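Local coordinates for uncharacterized ACR, COG1565 superfamily (Burkholderia thailandensis, PDB 4F3N), which is of uncertain function but has a methyltransferase fold, binds S-adenosyl-L-homocysteine and may symmetrically methylate protein arginines, at residues A[142-147]-A[214-219]; A[146-151]-A[183-188]; A[154-159]-A[167-172]; A[341-346]-A[406-411]. One frame throughout, in Å; residues are numbered along the deposited sequence.

Contact 1 (A[142-147]-A[214-219]); sequences MEFGAG and NEVLDA. With EDO (1,2-ethanediol), chain D.
Glu143 OE2 is gripped by two ordered waters, and through them it is tied to Asn214. Water 1 donates to Glu143 OE2 at 2.7 Å and accepts from Asn214 ND2 at 3.2 Å, so it spans the two side chains. Water 2 is the more fully coordinated: it donates to Glu143 OE2 and to Phe144 O and accepts from Asn214 N, each at 2.8 Å, which uses both its hydrogens. The other carboxylate oxygen, Glu143 OE1, is bonded to Tyr169 OH, so the carboxylate is held from both ends. These waters lie where two neighbouring parallel strands, 140-144 and 210-214, end and their chains separate, the place where Rossmann-like methyltransferases bind their cofactor. Asn214 is a residue seen to bind S-adenosyl-L-homocysteine. In this cofactor-free chain Asn214 ND2 gives a nearly straight bond (172°) to O2 of a 1,2-ethanediol, 3.0 Å away, probably a molecule from the crystallisation liquor. Beside the waters the segments pack directly. The CB of Val216 points toward strand 140-144: Val216 CG1 lies 3.3 Å from Phe144 O, and Val216 CB meets the edge of the Phe144 ring near its plane, 4.1 Å from CD2. Phe144 CG stands anti to the backbone N (chi1 -177°), which brings that edge alongside the valine, while Phe281 meets the same ring from outside the two segments.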
loop_
_atom_site.group_PDB
_atom_site.type_symbol
_atom_site.label_atom_id
_atom_site.label_comp_id
_atom_site.label_asym_id
_atom_site.label_seq_id
_atom_site.Cartn_x
_atom_site.Cartn_y
_atom_site.Cartn_z
ATOM N N MET A 142 -14.141 -6.476 0.700
ATOM C CA MET A 142 -13.852 -5.451 -0.291
ATOM C C MET A 142 -12.349 -5.218 -0.319
ATOM O O MET A 142 -11.741 -4.898 0.699
ATOM C CB MET A 142 -14.571 -4.109 0.018
ATOM C CG MET A 142 -14.118 -3.025 -0.940
ATOM S SD MET A 142 -14.744 -1.417 -0.422
ATOM C CE MET A 142 -16.219 -1.700 -1.164
ATOM N N GLU A 143 -11.742 -5.389 -1.483
ATOM C CA GLU A 143 -10.315 -5.156 -1.619
ATOM C C GLU A 143 -10.096 -3.892 -2.466
ATOM O O GLU A 143 -10.678 -3.707 -3.542
ATOM C CB GLU A 143 -9.607 -6.390 -2.222
ATOM C CG GLU A 143 -8.120 -6.141 -2.295
ATOM C CD GLU A 143 -7.285 -7.260 -2.848
ATOM O OE1 GLU A 143 -7.836 -8.266 -3.295
ATOM O OE2 GLU A 143 -6.039 -7.071 -2.817
ATOM N N PHE A 144 -9.251 -2.996 -1.982
ATOM C CA PHE A 144 -8.947 -1.785 -2.756
ATOM C C PHE A 144 -7.709 -2.072 -3.557
ATOM O O PHE A 144 -6.747 -2.593 -3.015
ATOM C CB PHE A 144 -8.724 -0.562 -1.817
ATOM C CG PHE A 144 -8.463 0.739 -2.569
ATOM C CD1 PHE A 144 -9.509 1.543 -2.979
ATOM C CD2 PHE A 144 -7.164 1.097 -2.937
ATOM C CE1 PHE A 144 -9.261 2.720 -3.702
ATOM C CE2 PHE A 144 -6.895 2.269 -3.652
ATOM C CZ PHE A 144 -7.951 3.077 -4.056
ATOM N N GLY A 145 -7.753 -1.687 -4.853
ATOM C CA GLY A 145 -6.644 -1.860 -5.797
ATOM C C GLY A 145 -6.684 -3.248 -6.415
ATOM O O GLY A 145 -7.304 -3.450 -7.443
ATOM N N ALA A 146 -6.079 -4.189 -5.701
ATOM C CA ALA A 146 -6.179 -5.660 -5.896
ATOM C C ALA A 146 -5.136 -6.210 -6.841
ATOM O O ALA A 146 -5.088 -7.423 -7.098
ATOM C CB ALA A 146 -7.591 -6.159 -6.243
ATOM N N GLY A 147 -4.249 -5.333 -7.332
ATOM C CA GLY A 147 -3.175 -5.821 -8.236
ATOM C C GLY A 147 -3.685 -6.587 -9.457
ATOM O O GLY A 147 -4.551 -6.104 -10.165
ATOM N N ASN A 214 -3.789 -4.226 0.548
ATOM C CA ASN A 214 -2.489 -4.836 0.551
ATOM C C ASN A 214 -1.512 -4.091 -0.350
ATOM O O ASN A 214 -1.710 -4.078 -1.557
ATOM C CB ASN A 214 -2.696 -6.230 0.007
ATOM C CG ASN A 214 -1.457 -7.023 -0.022
ATOM O OD1 ASN A 214 -0.631 -6.975 0.899
ATOM N ND2 ASN A 214 -1.342 -7.865 -1.102
ATOM N N GLU A 215 -0.485 -3.474 0.228
ATOM C CA GLU A 215 0.421 -2.626 -0.526
ATOM C C GLU A 215 -0.274 -1.577 -1.396
ATOM O O GLU A 215 0.126 -1.358 -2.559
ATOM C CB GLU A 215 1.361 -3.527 -1.346
ATOM C CG GLU A 215 2.409 -4.135 -0.453
ATOM C CD GLU A 215 3.470 -4.885 -1.234
ATOM O OE1 GLU A 215 4.225 -4.223 -1.915
ATOM O OE2 GLU A 215 3.442 -6.115 -1.201
ATOM N N VAL A 216 -1.300 -0.925 -0.849
ATOM C CA VAL A 216 -1.933 0.174 -1.542
ATOM C C VAL A 216 -1.596 1.527 -0.939
ATOM O O VAL A 216 -1.501 2.511 -1.698
ATOM C CB VAL A 216 -3.471 -0.002 -1.688
ATOM C CG1 VAL A 216 -3.773 -1.268 -2.499
ATOM C CG2 VAL A 216 -4.172 -0.095 -0.367
ATOM N N LEU A 217 -1.363 1.599 0.369
ATOM C CA LEU A 217 -1.022 2.875 1.002
ATOM C C LEU A 217 0.311 3.420 0.510
ATOM O O LEU A 217 0.452 4.678 0.298
ATOM C CB LEU A 217 -1.024 2.756 2.515
ATOM C CG LEU A 217 -2.370 2.426 3.196
ATOM C CD1 LEU A 217 -2.139 2.277 4.697
ATOM C CD2 LEU A 217 -3.510 3.427 2.906
ATOM N N ASP A 218 1.248 2.506 0.225
ATOM C CA ASP A 218 2.597 2.884 -0.200
ATOM C C ASP A 218 2.638 3.541 -1.576
ATOM O O ASP A 218 3.637 4.156 -1.898
ATOM C CB ASP A 218 3.561 1.695 -0.130
ATOM C CG ASP A 218 3.206 0.595 -1.086
ATOM O OD1 ASP A 218 3.034 0.897 -2.282
ATOM O OD2 ASP A 218 3.084 -0.595 -0.666
ATOM N N ALA A 219 1.561 3.431 -2.351
ATOM C CA ALA A 219 1.566 3.954 -3.750
ATOM C C ALA A 219 0.685 5.174 -3.888
ATOM O O ALA A 219 0.521 5.706 -4.991
ATOM C CB ALA A 219 1.112 2.892 -4.719
HETATM C C1 EDO D . 2.135 -11.780 -0.569
HETATM O O1 EDO D . 3.165 -10.980 -0.049
HETATM C C2 EDO D . 0.848 -10.993 -0.453
HETATM O O2 EDO D . 0.807 -9.900 -1.382
HETATM O O HOH W 1 -3.464 -7.438 -3.481
HETATM O O HOH W 2 -5.177 -4.606 -1.820
HETATM O O HOH W 3 -3.429 -4.791 -4.079
#

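Contact 2 (A[146-151]-A[183-188]); sequences AGTGKL and RETLGA
Thr185, on helix 179-189, faces the glycine-rich turn that joins the first strand of the Rossmann-like domain to helix 150-161. Residues Ala146 to Gly149 form a type II' beta turn, closed by Gly149 N bonding to Ala146 O, and Gly149 then takes the N-cap position of the helix. The spacing of Gly147 and Gly149 is consistent with the glycine motif by which such folds hold a nucleotide-like cofactor. Helix 179-189 packs against this turn. From its helix Thr185 points CB toward the turn, to within 3.1 Å of Thr148 O. The branch OG1 goes closer still and donates to Thr148 O at 2.7 Å; the C=O...O angle of 160° and a tilt of 18° from the carbonyl plane bring the hydroxyl in almost end-on. With chi1 at -63°, OG1 lies beside the backbone N, where it also has a hydrogen-bond partner one turn back in its own helix, Arg181 O. The other branch, CG2, on the far side of CB from the backbone N, reaches past the bond toward the start of the facing helix. Gly149 has no side chain to hold the backbones apart, and its CA comes 5.9 Å from Thr185 CA. A further link to helix 179-189 is made by Gln182 NE2, which bonds to Gly147 O. The methyl Thr185 CG2 ends against the peptide after the glycine, 3.8 Å from Gly149 O and 4.0 Å from Lys150 N.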
loop_
_atom_site.group_PDB
_atom_site.type_symbol
_atom_site.label_atom_id
_atom_site.label_comp_id
_atom_site.label_asym_id
_atom_site.label_seq_id
_atom_site.Cartn_x
_atom_site.Cartn_y
_atom_site.Cartn_z
ATOM N N ALA A 146 -6.079 -4.189 -5.701
ATOM C CA ALA A 146 -6.179 -5.660 -5.896
ATOM C C ALA A 146 -5.136 -6.210 -6.841
ATOM O O ALA A 146 -5.088 -7.423 -7.098
ATOM C CB ALA A 146 -7.591 -6.159 -6.243
ATOM N N GLY A 147 -4.249 -5.333 -7.332
ATOM C CA GLY A 147 -3.175 -5.821 -8.236
ATOM C C GLY A 147 -3.685 -6.587 -9.457
ATOM O O GLY A 147 -4.551 -6.104 -10.165
ATOM N N THR A 148 -3.131 -7.758 -9.736
ATOM C CA THR A 148 -3.643 -8.599 -10.812
ATOM C C THR A 148 -4.667 -9.661 -10.314
ATOM O O THR A 148 -5.054 -10.552 -11.061
ATOM C CB THR A 148 -2.535 -9.310 -11.564
ATOM O OG1 THR A 148 -1.845 -10.186 -10.675
ATOM C CG2 THR A 148 -1.562 -8.283 -12.213
ATOM N N GLY A 149 -5.117 -9.507 -9.064
ATOM C CA GLY A 149 -6.151 -10.356 -8.540
ATOM C C GLY A 149 -5.689 -11.641 -7.868
ATOM O O GLY A 149 -6.510 -12.472 -7.530
ATOM N N LYS A 150 -4.398 -11.800 -7.678
ATOM C CA LYS A 150 -3.877 -13.028 -7.019
ATOM C C LYS A 150 -4.331 -13.179 -5.573
ATOM O O LYS A 150 -4.710 -14.282 -5.124
ATOM C CB LYS A 150 -2.358 -13.080 -7.090
ATOM C CG LYS A 150 -1.814 -13.300 -8.466
ATOM C CD LYS A 150 -0.306 -13.493 -8.379
ATOM C CE LYS A 150 0.383 -13.325 -9.722
ATOM N NZ LYS A 150 -0.133 -14.313 -10.705
ATOM N N LEU A 151 -4.337 -12.088 -4.823
ATOM C CA LEU A 151 -4.812 -12.159 -3.436
ATOM C C LEU A 151 -6.300 -12.456 -3.368
ATOM O O LEU A 151 -6.735 -13.246 -2.542
ATOM C CB LEU A 151 -4.508 -10.865 -2.681
ATOM C CG LEU A 151 -4.961 -10.828 -1.210
ATOM C CD1 LEU A 151 -4.260 -11.890 -0.415
ATOM C CD2 LEU A 151 -4.592 -9.485 -0.550
ATOM N N ARG A 183 -9.975 -10.175 -13.598
ATOM C CA ARG A 183 -11.038 -11.072 -14.031
ATOM C C ARG A 183 -10.454 -12.336 -14.654
ATOM O O ARG A 183 -10.917 -13.423 -14.392
ATOM C CB ARG A 183 -11.925 -10.331 -15.053
ATOM C CG ARG A 183 -13.000 -11.168 -15.696
ATOM C CD ARG A 183 -13.895 -10.232 -16.508
ATOM N NE ARG A 183 -14.986 -10.959 -17.104
ATOM C CZ ARG A 183 -14.979 -11.402 -18.353
ATOM N NH1 ARG A 183 -13.951 -11.134 -19.154
ATOM N NH2 ARG A 183 -16.020 -12.065 -18.819
ATOM N N GLU A 184 -9.400 -12.174 -15.448
ATOM C CA GLU A 184 -8.694 -13.305 -16.058
ATOM C C GLU A 184 -8.086 -14.225 -15.001
ATOM O O GLU A 184 -8.274 -15.431 -15.064
ATOM C CB GLU A 184 -7.581 -12.785 -16.971
ATOM C CG GLU A 184 -6.986 -13.851 -17.876
ATOM C CD GLU A 184 -5.732 -13.392 -18.606
ATOM O OE1 GLU A 184 -5.283 -12.225 -18.425
ATOM O OE2 GLU A 184 -5.165 -14.231 -19.345
ATOM N N THR A 185 -7.416 -13.621 -14.013
ATOM C CA THR A 185 -6.770 -14.344 -12.908
ATOM C C THR A 185 -7.827 -15.123 -12.111
ATOM O O THR A 185 -7.667 -16.302 -11.827
ATOM C CB THR A 185 -6.025 -13.372 -11.967
ATOM O OG1 THR A 185 -4.972 -12.712 -12.676
ATOM C CG2 THR A 185 -5.440 -14.079 -10.747
ATOM N N LEU A 186 -8.913 -14.456 -11.768
ATOM C CA LEU A 186 -9.998 -15.111 -11.024
ATOM C C LEU A 186 -10.639 -16.262 -11.805
ATOM O O LEU A 186 -11.018 -17.282 -11.234
ATOM C CB LEU A 186 -11.063 -14.076 -10.621
ATOM C CG LEU A 186 -10.638 -13.190 -9.465
ATOM C CD1 LEU A 186 -11.389 -11.859 -9.487
ATOM C CD2 LEU A 186 -10.848 -13.862 -8.114
ATOM N N GLY A 187 -10.835 -16.073 -13.099
ATOM C CA GLY A 187 -11.426 -17.130 -13.917
ATOM C C GLY A 187 -10.546 -18.364 -13.955
ATOM O O GLY A 187 -11.048 -19.489 -13.922
ATOM N N ALA A 188 -9.234 -18.138 -14.008
ATOM C CA ALA A 188 -8.222 -19.186 -14.091
ATOM C C ALA A 188 -7.968 -19.881 -12.751
ATOM O O ALA A 188 -7.824 -21.103 -12.700
ATOM C CB ALA A 188 -6.922 -18.587 -14.608
#

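Contact 3 (A[154-159]-A[167-172]); sequences GLLTAL and DEYAIV
Tyr169 lays its ring between strand and helix, with Leu155 and Leu156 of helix 150-161 meeting it in two different ways. The helix is the connection of a beta-alpha-beta unit, strand 140-144 to helix 150-161 to strand 168-172, and the tyrosine lies between the second of these strands and the helix that leads to it. Its chi1 of -170° carries the ring across the sheet, under the helix, toward strand 140-144. Leu155 runs at about a right angle to the tyrosine and brings one methyl, CD2, to the ring's edge near its plane, 4.2 Å from Tyr169 CE2 and 3.9 Å from Tyr169 OH. Leu156 approaches obliquely and nearer the root of the side chain: its CG is 3.7 Å from Tyr169 CD2, and its methyl CD2 lies 4.0 Å from Tyr169 CB. That approach comes with a chi1 of -96° for Leu156, well displaced from a staggered position. The two leucines thus divide the tyrosine between them, one taking the phenolic end and the other the base. Although the contact is buried, the hydroxyl is satisfied by its bond with Glu143 of strand 140-144. Outside the contact, Leu156 also rests on Val197 of the neighbouring strand 197-200, and Leu155 on Ala126 of helix 118-136. On the ring edge remote from Leu156, and in the ring plane, Ile171 CG1 lies 3.9 Å from Tyr169 CE1.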
loop_
_atom_site.group_PDB
_atom_site.type_symbol
_atom_site.label_atom_id
_atom_site.label_comp_id
_atom_site.label_asym_id
_atom_site.label_seq_id
_atom_site.Cartn_x
_atom_site.Cartn_y
_atom_site.Cartn_z
ATOM N N GLY A 154 -6.886 -16.089 -4.052
ATOM C CA GLY A 154 -6.416 -16.856 -2.910
ATOM C C GLY A 154 -7.328 -16.728 -1.715
ATOM O O GLY A 154 -7.573 -17.721 -1.008
ATOM N N LEU A 155 -7.805 -15.516 -1.450
ATOM C CA LEU A 155 -8.598 -15.257 -0.240
ATOM C C LEU A 155 -10.013 -15.854 -0.426
ATOM O O LEU A 155 -10.587 -16.484 0.475
ATOM C CB LEU A 155 -8.645 -13.758 0.023
ATOM C CG LEU A 155 -9.063 -13.236 1.375
ATOM C CD1 LEU A 155 -8.324 -13.906 2.545
ATOM C CD2 LEU A 155 -8.770 -11.706 1.413
ATOM N N LEU A 156 -10.532 -15.707 -1.625
ATOM C CA LEU A 156 -11.839 -16.283 -1.943
ATOM C C LEU A 156 -11.809 -17.801 -1.753
ATOM O O LEU A 156 -12.690 -18.408 -1.104
ATOM C CB LEU A 156 -12.211 -15.976 -3.402
ATOM C CG LEU A 156 -13.088 -14.796 -3.666
ATOM C CD1 LEU A 156 -13.270 -14.629 -5.165
ATOM C CD2 LEU A 156 -14.459 -15.026 -2.986
ATOM N N THR A 157 -10.803 -18.425 -2.357
ATOM C CA THR A 157 -10.655 -19.864 -2.288
ATOM C C THR A 157 -10.435 -20.365 -0.851
ATOM O O THR A 157 -11.083 -21.337 -0.351
ATOM C CB THR A 157 -9.498 -20.318 -3.212
ATOM O OG1 THR A 157 -9.863 -20.011 -4.561
ATOM C CG2 THR A 157 -9.305 -21.825 -3.156
ATOM N N ALA A 158 -9.593 -19.654 -0.135
ATOM C CA ALA A 158 -9.256 -20.080 1.216
ATOM C C ALA A 158 -10.441 -19.898 2.152
ATOM O O ALA A 158 -10.687 -20.773 3.013
ATOM C CB ALA A 158 -8.022 -19.351 1.740
ATOM N N LEU A 159 -11.139 -18.769 2.054
ATOM C CA LEU A 159 -12.316 -18.579 2.878
ATOM C C LEU A 159 -13.376 -19.674 2.630
ATOM O O LEU A 159 -13.942 -20.243 3.570
ATOM C CB LEU A 159 -12.938 -17.206 2.691
ATOM C CG LEU A 159 -12.203 -16.026 3.332
ATOM C CD1 LEU A 159 -12.693 -14.702 2.676
ATOM C CD2 LEU A 159 -12.314 -16.026 4.864
ATOM N N ASP A 167 -21.344 -13.060 0.395
ATOM C CA ASP A 167 -22.365 -12.477 -0.467
ATOM C C ASP A 167 -21.734 -11.767 -1.682
ATOM O O ASP A 167 -22.302 -11.765 -2.788
ATOM C CB ASP A 167 -23.249 -11.527 0.304
ATOM C CG ASP A 167 -24.055 -12.210 1.420
ATOM O OD1 ASP A 167 -24.318 -13.435 1.333
ATOM O OD2 ASP A 167 -24.458 -11.485 2.376
ATOM N N GLU A 168 -20.549 -11.213 -1.499
ATOM C CA GLU A 168 -19.813 -10.558 -2.588
ATOM C C GLU A 168 -18.332 -10.344 -2.160
ATOM O O GLU A 168 -18.031 -10.135 -0.994
ATOM C CB GLU A 168 -20.448 -9.199 -2.884
ATOM C CG GLU A 168 -19.822 -8.388 -4.016
ATOM C CD GLU A 168 -20.657 -7.167 -4.376
ATOM O OE1 GLU A 168 -21.761 -7.332 -4.942
ATOM O OE2 GLU A 168 -20.253 -6.064 -4.016
ATOM N N TYR A 169 -17.428 -10.398 -3.138
ATOM C CA TYR A 169 -16.036 -9.943 -2.969
ATOM C C TYR A 169 -15.946 -8.774 -3.913
ATOM O O TYR A 169 -15.985 -8.976 -5.134
ATOM C CB TYR A 169 -15.057 -11.067 -3.391
ATOM C CG TYR A 169 -13.604 -10.775 -3.016
ATOM C CD1 TYR A 169 -12.880 -9.786 -3.692
ATOM C CD2 TYR A 169 -12.984 -11.461 -1.955
ATOM C CE1 TYR A 169 -11.567 -9.496 -3.331
ATOM C CE2 TYR A 169 -11.705 -11.184 -1.607
ATOM C CZ TYR A 169 -10.985 -10.227 -2.318
ATOM O OH TYR A 169 -9.680 -9.930 -1.913
ATOM N N ALA A 170 -15.910 -7.559 -3.370
ATOM C CA ALA A 170 -15.878 -6.325 -4.146
ATOM C C ALA A 170 -14.444 -5.908 -4.383
ATOM O O ALA A 170 -13.612 -5.939 -3.453
ATOM C CB ALA A 170 -16.641 -5.196 -3.453
ATOM N N ILE A 171 -14.121 -5.575 -5.620
ATOM C CA ILE A 171 -12.784 -4.974 -5.926
ATOM C C ILE A 171 -12.957 -3.525 -6.365
ATOM O O ILE A 171 -13.714 -3.243 -7.274
ATOM C CB ILE A 171 -11.986 -5.754 -6.995
ATOM C CG1 ILE A 171 -11.663 -7.163 -6.502
ATOM C CG2 ILE A 171 -10.744 -4.956 -7.405
ATOM C CD1 ILE A 171 -11.080 -8.133 -7.540
ATOM N N VAL A 172 -12.260 -2.594 -5.715
ATOM C CA VAL A 172 -12.274 -1.198 -6.118
ATOM C C VAL A 172 -11.135 -0.911 -7.066
ATOM O O VAL A 172 -9.975 -0.941 -6.665
ATOM C CB VAL A 172 -12.182 -0.192 -4.933
ATOM C CG1 VAL A 172 -12.296 1.241 -5.446
ATOM C CG2 VAL A 172 -13.253 -0.478 -3.902
#

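Contact 4 (A[341-346]-A[406-411]); sequences VEFSAI and LFKVIA
A strand-to-helix junction, where strand 336-342 gives way to helix 343-352, packs here on strand 407-414 of the central sheet. Phe343, the first residue of the helix, carries most of the contact. Its ring is met near its plane, at the edge, by Ile410 CG2, 3.8 Å from Phe343 CE1. Lys408 comes in obliquely with its methylenes, CB and CG both 3.6 Å from Phe343 CE2. One ring face is covered by Val341 CG1, 3.7 Å above its centre. The lysine chain bends at chi2 (-65°) and again at chi4, taking its amine away from the phenyl ring to a cluster of backbone oxygens: Lys408 NZ bonds to Leu406 O at 3.0 Å, approaching from above that carbonyl's plane, and also to Glu405 O and Gly300 O. At the N-cap, Glu342 OE2 accepts from Ala345 N (3.2 Å) and weakly from Ser344 N. Ile346, one turn on, adds its CG2 against Ile410 CG2. Around this packing, Ile410 also touches Phe296 of strand 293-298 and Leu357 of strand 356-362, the strands flanking its own, while Ile346 leans on Ala278 and Val282 of helix 276-288.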
loop_
_atom_site.group_PDB
_atom_site.type_symbol
_atom_site.label_atom_id
_atom_site.label_comp_id
_atom_site.label_asym_id
_atom_site.label_seq_id
_atom_site.Cartn_x
_atom_site.Cartn_y
_atom_site.Cartn_z
ATOM N N VAL A 341 5.043 3.516 4.665
ATOM C CA VAL A 341 3.907 4.024 5.343
ATOM C C VAL A 341 4.258 4.466 6.750
ATOM O O VAL A 341 5.020 3.788 7.467
ATOM C CB VAL A 341 2.812 2.921 5.363
ATOM C CG1 VAL A 341 1.634 3.318 6.227
ATOM C CG2 VAL A 341 2.410 2.598 3.940
ATOM N N GLU A 342 3.679 5.587 7.166
ATOM C CA GLU A 342 3.905 6.122 8.512
ATOM C C GLU A 342 2.683 5.766 9.336
ATOM O O GLU A 342 1.614 6.379 9.206
ATOM C CB GLU A 342 4.206 7.620 8.426
ATOM C CG GLU A 342 4.781 8.191 9.708
ATOM C CD GLU A 342 3.711 8.551 10.682
ATOM O OE1 GLU A 342 3.220 9.684 10.589
ATOM O OE2 GLU A 342 3.358 7.712 11.523
ATOM N N PHE A 343 2.809 4.693 10.127
ATOM C CA PHE A 343 1.638 4.052 10.732
ATOM C C PHE A 343 0.975 4.819 11.867
ATOM O O PHE A 343 -0.201 4.559 12.152
ATOM C CB PHE A 343 1.951 2.606 11.147
ATOM C CG PHE A 343 1.952 1.652 10.004
ATOM C CD1 PHE A 343 0.768 1.160 9.505
ATOM C CD2 PHE A 343 3.118 1.265 9.405
ATOM C CE1 PHE A 343 0.762 0.299 8.440
ATOM C CE2 PHE A 343 3.150 0.382 8.360
ATOM C CZ PHE A 343 1.939 -0.117 7.856
ATOM N N SER A 344 1.676 5.757 12.511
ATOM C CA SER A 344 1.039 6.558 13.573
ATOM C C SER A 344 -0.053 7.471 13.003
ATOM O O SER A 344 -1.157 7.534 13.530
ATOM C CB SER A 344 2.078 7.378 14.341
ATOM O OG SER A 344 3.045 6.511 14.901
ATOM N N ALA A 345 0.255 8.122 11.907
ATOM C CA ALA A 345 -0.694 8.946 11.183
ATOM C C ALA A 345 -1.850 8.102 10.645
ATOM O O ALA A 345 -2.986 8.569 10.666
ATOM C CB ALA A 345 -0.005 9.654 10.041
ATOM N N ILE A 346 -1.548 6.895 10.143
ATOM C CA ILE A 346 -2.629 5.971 9.725
ATOM C C ILE A 346 -3.523 5.612 10.909
ATOM O O ILE A 346 -4.750 5.670 10.816
ATOM C CB ILE A 346 -2.050 4.706 9.041
ATOM C CG1 ILE A 346 -1.289 5.083 7.787
ATOM C CG2 ILE A 346 -3.150 3.666 8.708
ATOM C CD1 ILE A 346 -2.045 5.985 6.811
ATOM N N LEU A 406 9.811 -5.580 8.377
ATOM C CA LEU A 406 9.585 -4.368 7.629
ATOM C C LEU A 406 8.094 -4.187 7.311
ATOM O O LEU A 406 7.574 -3.074 7.434
ATOM C CB LEU A 406 10.358 -4.417 6.309
ATOM C CG LEU A 406 10.108 -3.210 5.452
ATOM C CD1 LEU A 406 10.488 -1.875 6.096
ATOM C CD2 LEU A 406 10.838 -3.511 4.151
ATOM N N PHE A 407 7.429 -5.260 6.893
ATOM C CA PHE A 407 5.997 -5.209 6.623
ATOM C C PHE A 407 5.221 -5.261 7.942
ATOM O O PHE A 407 5.648 -5.961 8.866
ATOM C CB PHE A 407 5.591 -6.356 5.737
ATOM C CG PHE A 407 5.896 -6.118 4.258
ATOM C CD1 PHE A 407 7.223 -6.002 3.813
ATOM C CD2 PHE A 407 4.862 -6.006 3.320
ATOM C CE1 PHE A 407 7.497 -5.803 2.490
ATOM C CE2 PHE A 407 5.151 -5.777 1.986
ATOM C CZ PHE A 407 6.468 -5.648 1.578
ATOM N N LYS A 408 4.145 -4.470 8.020
ATOM C CA LYS A 408 3.303 -4.343 9.197
ATOM C C LYS A 408 1.875 -4.597 8.780
ATOM O O LYS A 408 1.522 -4.485 7.600
ATOM C CB LYS A 408 3.369 -2.941 9.832
ATOM C CG LYS A 408 4.779 -2.386 10.037
ATOM C CD LYS A 408 5.579 -3.224 11.053
ATOM C CE LYS A 408 6.882 -2.517 11.476
ATOM N NZ LYS A 408 7.892 -2.435 10.369
ATOM N N VAL A 409 1.060 -5.001 9.754
ATOM C CA VAL A 409 -0.379 -5.042 9.565
ATOM C C VAL A 409 -1.027 -4.139 10.599
ATOM O O VAL A 409 -0.766 -4.296 11.801
ATOM C CB VAL A 409 -0.928 -6.458 9.740
ATOM C CG1 VAL A 409 -2.403 -6.462 9.437
ATOM C CG2 VAL A 409 -0.182 -7.467 8.795
ATOM N N ILE A 410 -1.885 -3.232 10.124
ATOM C CA ILE A 410 -2.748 -2.422 10.996
ATOM C C ILE A 410 -4.213 -2.725 10.633
ATOM O O ILE A 410 -4.530 -2.956 9.475
ATOM C CB ILE A 410 -2.409 -0.908 10.910
ATOM C CG1 ILE A 410 -3.042 -0.136 12.065
ATOM C CG2 ILE A 410 -2.831 -0.288 9.555
ATOM C CD1 ILE A 410 -2.327 1.210 12.310
ATOM N N ALA A 411 -5.085 -2.795 11.632
ATOM C CA ALA A 411 -6.477 -3.059 11.389
ATOM C C ALA A 411 -7.360 -2.170 12.253
ATOM O O ALA A 411 -7.009 -1.863 13.388
ATOM C CB ALA A 411 -6.802 -4.522 11.658
#

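In the fold
Contacts 1, 2 and 3 gather about the first beta-alpha-beta unit, their centres about 10 to 14 Å apart. Contact 3 is nested within the loops closed by contacts 1 and 2, which begin from the same stretch and share Ala146 and Gly147. Contact 4 follows them, its centre about 13 Å from that of contact 1 but about 23 and 25 Å from those of contacts 3 and 2. The seven-stranded mixed sheet, its order 3-2-1-4-5-7-6 as in Rossmann-like methyltransferases, is common to contacts 1, 3 and 4, while contacts 2 and 3 both use helix 150-161. Leu217 on Val341 connects contacts 1 and 4, so the loop after Asn214 packs on the end of strand 336-342.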